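Local atomic coordinates of clostripain-related protein (Bacteroides thetaiotaomicron, PDB entry 6N9J), a protein that acts as a secreted cysteine protease of the clostripain (C11) family, probably hydrolysing peptide bonds through a catalytic cysteine. Residues G9-N21 and S83-F97. Numbering follows the deposited sequence.
Sequences GSRTVLVYIAGDN and SVDVDVMKNVFTTAF
Tyr16, on the strand 11-18, drives its ring into the side of helix 86-97, a helix-on-sheet packing within the alpha/beta fold of this clan CD peptidase. The two axes pass 10.1 Å apart and run nearly antiparallel, at 153°, as expected when a helix leads back to a parallel neighbour, here strand 105-110. From CB, which points toward the helix, the Tyr16 ring is sent outward with CG anti to the backbone N (chi1 -168°). Its CD2 comes 4.1 Å from Phe93 CE1, the two rings meeting obliquely. Next along that side, Tyr16 CE2 lies 3.8 Å from Val92 CG1. One face is covered by Met89, whose bent chain sets its CE methyl over CE1 and CZ, 4.0 Å from Tyr16 CZ, a CH-pi contact; the sulfur makes a more distant Met-aromatic contact above the same face. Two residues earlier on the strand, Leu14 CD2 meets the edge of the Phe93 ring, 3.8 Å from CD1, while Leu14 CB reaches Phe97 CZ at 4.0 Å. Beyond the two segments, Phe109 of strand 105-110 touches both Met89 and Phe93. A phenylalanine in place of Tyr16 would probably leave Ser83 O without a buried donor and the loop that leads into the helix less firmly tied to the strand. At the tip, Tyr16 OH donates to Ser83 O at 2.7 Å, tilted 23° from the carbonyl plane.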
# COMPACT_ATOMS: atom_id res chain seq x y z
N GLY A 9 -8.48 11.64 -21.05
CA GLY A 9 -8.21 12.61 -20.00
C GLY A 9 -6.71 12.75 -19.81
O GLY A 9 -5.92 12.05 -20.45
N SER A 10 -6.31 13.65 -18.93
CA SER A 10 -4.91 13.75 -18.58
C SER A 10 -4.56 12.54 -17.70
O SER A 10 -3.52 11.93 -17.87
CB SER A 10 -4.59 15.07 -17.88
OG SER A 10 -5.24 15.15 -16.62
N ARG A 11 -5.47 12.18 -16.79
CA ARG A 11 -5.23 11.03 -15.93
C ARG A 11 -6.50 10.28 -15.53
O ARG A 11 -7.54 10.87 -15.29
CB ARG A 11 -4.48 11.46 -14.66
CG ARG A 11 -4.02 10.29 -13.78
CD ARG A 11 -3.15 10.76 -12.62
NE ARG A 11 -1.99 11.51 -13.07
CZ ARG A 11 -1.38 12.45 -12.35
NH1 ARG A 11 -1.82 12.75 -11.14
NH2 ARG A 11 -0.33 13.08 -12.86
N THR A 12 -6.38 8.95 -15.49
CA THR A 12 -7.39 8.07 -14.93
C THR A 12 -6.84 7.37 -13.68
O THR A 12 -5.85 6.64 -13.76
CB THR A 12 -7.84 7.00 -15.95
OG1 THR A 12 -8.52 7.62 -17.05
CG2 THR A 12 -8.79 6.00 -15.30
N VAL A 13 -7.48 7.59 -12.54
CA VAL A 13 -7.14 6.85 -11.32
C VAL A 13 -8.27 5.92 -10.96
O VAL A 13 -9.42 6.35 -10.84
CB VAL A 13 -6.85 7.79 -10.12
CG1 VAL A 13 -6.51 6.96 -8.86
CG2 VAL A 13 -5.72 8.75 -10.45
N LEU A 14 -7.94 4.64 -10.79
CA LEU A 14 -8.88 3.65 -10.32
C LEU A 14 -8.71 3.40 -8.81
O LEU A 14 -7.62 3.06 -8.36
CB LEU A 14 -8.70 2.34 -11.09
CG LEU A 14 -9.47 1.12 -10.55
CD1 LEU A 14 -10.99 1.35 -10.68
CD2 LEU A 14 -9.06 -0.14 -11.28
N VAL A 15 -9.78 3.57 -8.04
CA VAL A 15 -9.77 3.12 -6.65
C VAL A 15 -10.40 1.73 -6.56
O VAL A 15 -11.60 1.56 -6.84
CB VAL A 15 -10.52 4.07 -5.72
CG1 VAL A 15 -10.39 3.57 -4.26
CG2 VAL A 15 -9.98 5.46 -5.86
N TYR A 16 -9.59 0.75 -6.18
CA TYR A 16 -10.01 -0.65 -6.22
C TYR A 16 -10.31 -1.16 -4.82
O TYR A 16 -9.39 -1.42 -4.03
CB TYR A 16 -8.94 -1.52 -6.88
CG TYR A 16 -9.39 -2.92 -7.23
CD1 TYR A 16 -9.57 -3.90 -6.24
CD2 TYR A 16 -9.62 -3.27 -8.55
CE1 TYR A 16 -9.99 -5.18 -6.57
CE2 TYR A 16 -10.03 -4.55 -8.89
CZ TYR A 16 -10.21 -5.51 -7.90
OH TYR A 16 -10.62 -6.78 -8.26
N ILE A 17 -11.59 -1.32 -4.51
CA ILE A 17 -12.00 -1.65 -3.15
C ILE A 17 -12.43 -3.11 -3.00
O ILE A 17 -13.58 -3.44 -3.30
CB ILE A 17 -13.15 -0.75 -2.68
CG1 ILE A 17 -12.70 0.71 -2.73
CG2 ILE A 17 -13.62 -1.14 -1.27
CD1 ILE A 17 -13.83 1.71 -2.51
N ALA A 18 -11.51 -3.95 -2.56
CA ALA A 18 -11.85 -5.31 -2.17
C ALA A 18 -12.29 -5.29 -0.70
O ALA A 18 -11.48 -5.45 0.21
CB ALA A 18 -10.68 -6.26 -2.38
N GLY A 19 -13.58 -5.07 -0.49
CA GLY A 19 -14.08 -4.87 0.86
C GLY A 19 -15.08 -5.90 1.33
O GLY A 19 -15.84 -5.63 2.26
N ASP A 20 -15.11 -7.08 0.71
CA ASP A 20 -15.96 -8.14 1.24
C ASP A 20 -15.18 -8.90 2.31
O ASP A 20 -14.61 -9.96 2.05
CB ASP A 20 -16.45 -9.10 0.16
CG ASP A 20 -17.53 -10.03 0.68
OD1 ASP A 20 -18.02 -9.78 1.80
OD2 ASP A 20 -17.90 -11.01 -0.02
N ASN A 21 -15.22 -8.34 3.51
CA ASN A 21 -14.38 -8.75 4.61
C ASN A 21 -14.67 -7.80 5.76
O ASN A 21 -15.57 -6.96 5.65
CB ASN A 21 -12.89 -8.70 4.22
CG ASN A 21 -12.47 -7.33 3.71
OD1 ASN A 21 -12.76 -6.29 4.33
ND2 ASN A 21 -11.76 -7.31 2.58
N SER A 83 -13.10 -10.69 -5.49
CA SER A 83 -12.41 -9.50 -5.99
C SER A 83 -10.89 -9.56 -5.89
O SER A 83 -10.21 -8.61 -6.27
CB SER A 83 -12.93 -8.26 -5.26
OG SER A 83 -14.32 -8.10 -5.50
N VAL A 84 -10.35 -10.67 -5.38
CA VAL A 84 -8.90 -10.85 -5.36
C VAL A 84 -8.50 -12.07 -6.21
O VAL A 84 -7.37 -12.54 -6.14
CB VAL A 84 -8.35 -10.99 -3.91
CG1 VAL A 84 -8.69 -9.74 -3.10
CG2 VAL A 84 -8.91 -12.20 -3.26
N ASP A 85 -9.43 -12.56 -7.02
CA ASP A 85 -9.11 -13.56 -8.03
C ASP A 85 -8.49 -12.86 -9.25
O ASP A 85 -8.87 -11.74 -9.59
CB ASP A 85 -10.36 -14.33 -8.44
CG ASP A 85 -10.15 -15.17 -9.69
OD1 ASP A 85 -10.49 -14.68 -10.80
OD2 ASP A 85 -9.64 -16.30 -9.57
N VAL A 86 -7.52 -13.50 -9.90
CA VAL A 86 -6.71 -12.81 -10.90
C VAL A 86 -7.52 -12.37 -12.11
O VAL A 86 -7.38 -11.26 -12.60
CB VAL A 86 -5.53 -13.69 -11.39
CG1 VAL A 86 -4.68 -12.91 -12.40
CG2 VAL A 86 -4.69 -14.13 -10.21
N ASP A 87 -8.39 -13.26 -12.59
CA ASP A 87 -9.18 -13.01 -13.77
C ASP A 87 -10.29 -12.00 -13.51
O ASP A 87 -10.73 -11.31 -14.42
CB ASP A 87 -9.76 -14.32 -14.31
CG ASP A 87 -8.69 -15.27 -14.82
OD1 ASP A 87 -7.62 -14.80 -15.29
OD2 ASP A 87 -8.90 -16.50 -14.74
N VAL A 88 -10.74 -11.92 -12.26
CA VAL A 88 -11.72 -10.90 -11.87
C VAL A 88 -11.10 -9.50 -11.94
O VAL A 88 -11.67 -8.60 -12.57
CB VAL A 88 -12.26 -11.14 -10.45
CG1 VAL A 88 -12.95 -9.89 -9.91
CG2 VAL A 88 -13.20 -12.33 -10.44
N MET A 89 -9.94 -9.35 -11.30
CA MET A 89 -9.21 -8.09 -11.24
C MET A 89 -8.76 -7.64 -12.62
O MET A 89 -8.79 -6.46 -12.93
CB MET A 89 -7.98 -8.20 -10.32
CG MET A 89 -7.10 -6.95 -10.30
SD MET A 89 -5.68 -6.97 -9.16
CE MET A 89 -6.53 -6.95 -7.59
N LYS A 90 -8.31 -8.60 -13.42
CA LYS A 90 -7.95 -8.35 -14.80
C LYS A 90 -9.13 -7.78 -15.59
O LYS A 90 -8.99 -6.80 -16.32
CB LYS A 90 -7.43 -9.63 -15.46
CG LYS A 90 -5.99 -9.98 -15.11
CD LYS A 90 -5.57 -11.25 -15.82
CE LYS A 90 -4.07 -11.41 -15.82
NZ LYS A 90 -3.68 -12.54 -16.72
N ASN A 91 -10.30 -8.39 -15.42
CA ASN A 91 -11.50 -7.92 -16.12
C ASN A 91 -11.86 -6.50 -15.69
O ASN A 91 -12.19 -5.65 -16.54
CB ASN A 91 -12.67 -8.87 -15.88
CG ASN A 91 -13.95 -8.42 -16.59
OD1 ASN A 91 -14.85 -7.85 -15.97
ND2 ASN A 91 -14.04 -8.69 -17.89
N VAL A 92 -11.78 -6.23 -14.39
CA VAL A 92 -12.04 -4.89 -13.89
C VAL A 92 -11.08 -3.89 -14.53
O VAL A 92 -11.50 -2.84 -15.01
CB VAL A 92 -11.90 -4.81 -12.36
CG1 VAL A 92 -12.01 -3.36 -11.89
CG2 VAL A 92 -12.95 -5.68 -11.69
N PHE A 93 -9.78 -4.23 -14.52
CA PHE A 93 -8.74 -3.39 -15.11
C PHE A 93 -8.99 -3.10 -16.58
O PHE A 93 -8.95 -1.96 -17.02
CB PHE A 93 -7.36 -4.05 -15.00
CG PHE A 93 -6.76 -4.01 -13.62
CD1 PHE A 93 -7.28 -3.19 -12.63
CD2 PHE A 93 -5.65 -4.79 -13.32
CE1 PHE A 93 -6.71 -3.15 -11.37
CE2 PHE A 93 -5.08 -4.76 -12.05
CZ PHE A 93 -5.61 -3.93 -11.08
N THR A 94 -9.20 -4.16 -17.35
CA THR A 94 -9.36 -4.08 -18.79
C THR A 94 -10.51 -3.15 -19.15
O THR A 94 -10.38 -2.30 -20.02
CB THR A 94 -9.59 -5.47 -19.39
OG1 THR A 94 -8.42 -6.27 -19.19
CG2 THR A 94 -9.87 -5.37 -20.88
N THR A 95 -11.62 -3.30 -18.44
CA THR A 95 -12.79 -2.46 -18.65
C THR A 95 -12.53 -1.01 -18.27
O THR A 95 -12.87 -0.09 -19.02
CB THR A 95 -13.99 -2.98 -17.82
OG1 THR A 95 -14.28 -4.33 -18.17
CG2 THR A 95 -15.22 -2.13 -18.06
N ALA A 96 -11.94 -0.81 -17.10
CA ALA A 96 -11.72 0.52 -16.56
C ALA A 96 -10.87 1.39 -17.48
O ALA A 96 -11.21 2.54 -17.76
CB ALA A 96 -11.08 0.43 -15.19
N PHE A 97 -9.74 0.85 -17.93
CA PHE A 97 -8.77 1.65 -18.65
C PHE A 97 -9.05 1.65 -20.14
O PHE A 97 -8.44 2.42 -20.88
CB PHE A 97 -7.35 1.16 -18.37
CG PHE A 97 -7.00 1.20 -16.92
CD1 PHE A 97 -6.98 2.40 -16.24
CD2 PHE A 97 -6.72 0.04 -16.23
CE1 PHE A 97 -6.68 2.45 -14.89
CE2 PHE A 97 -6.41 0.08 -14.88
CZ PHE A 97 -6.39 1.29 -14.21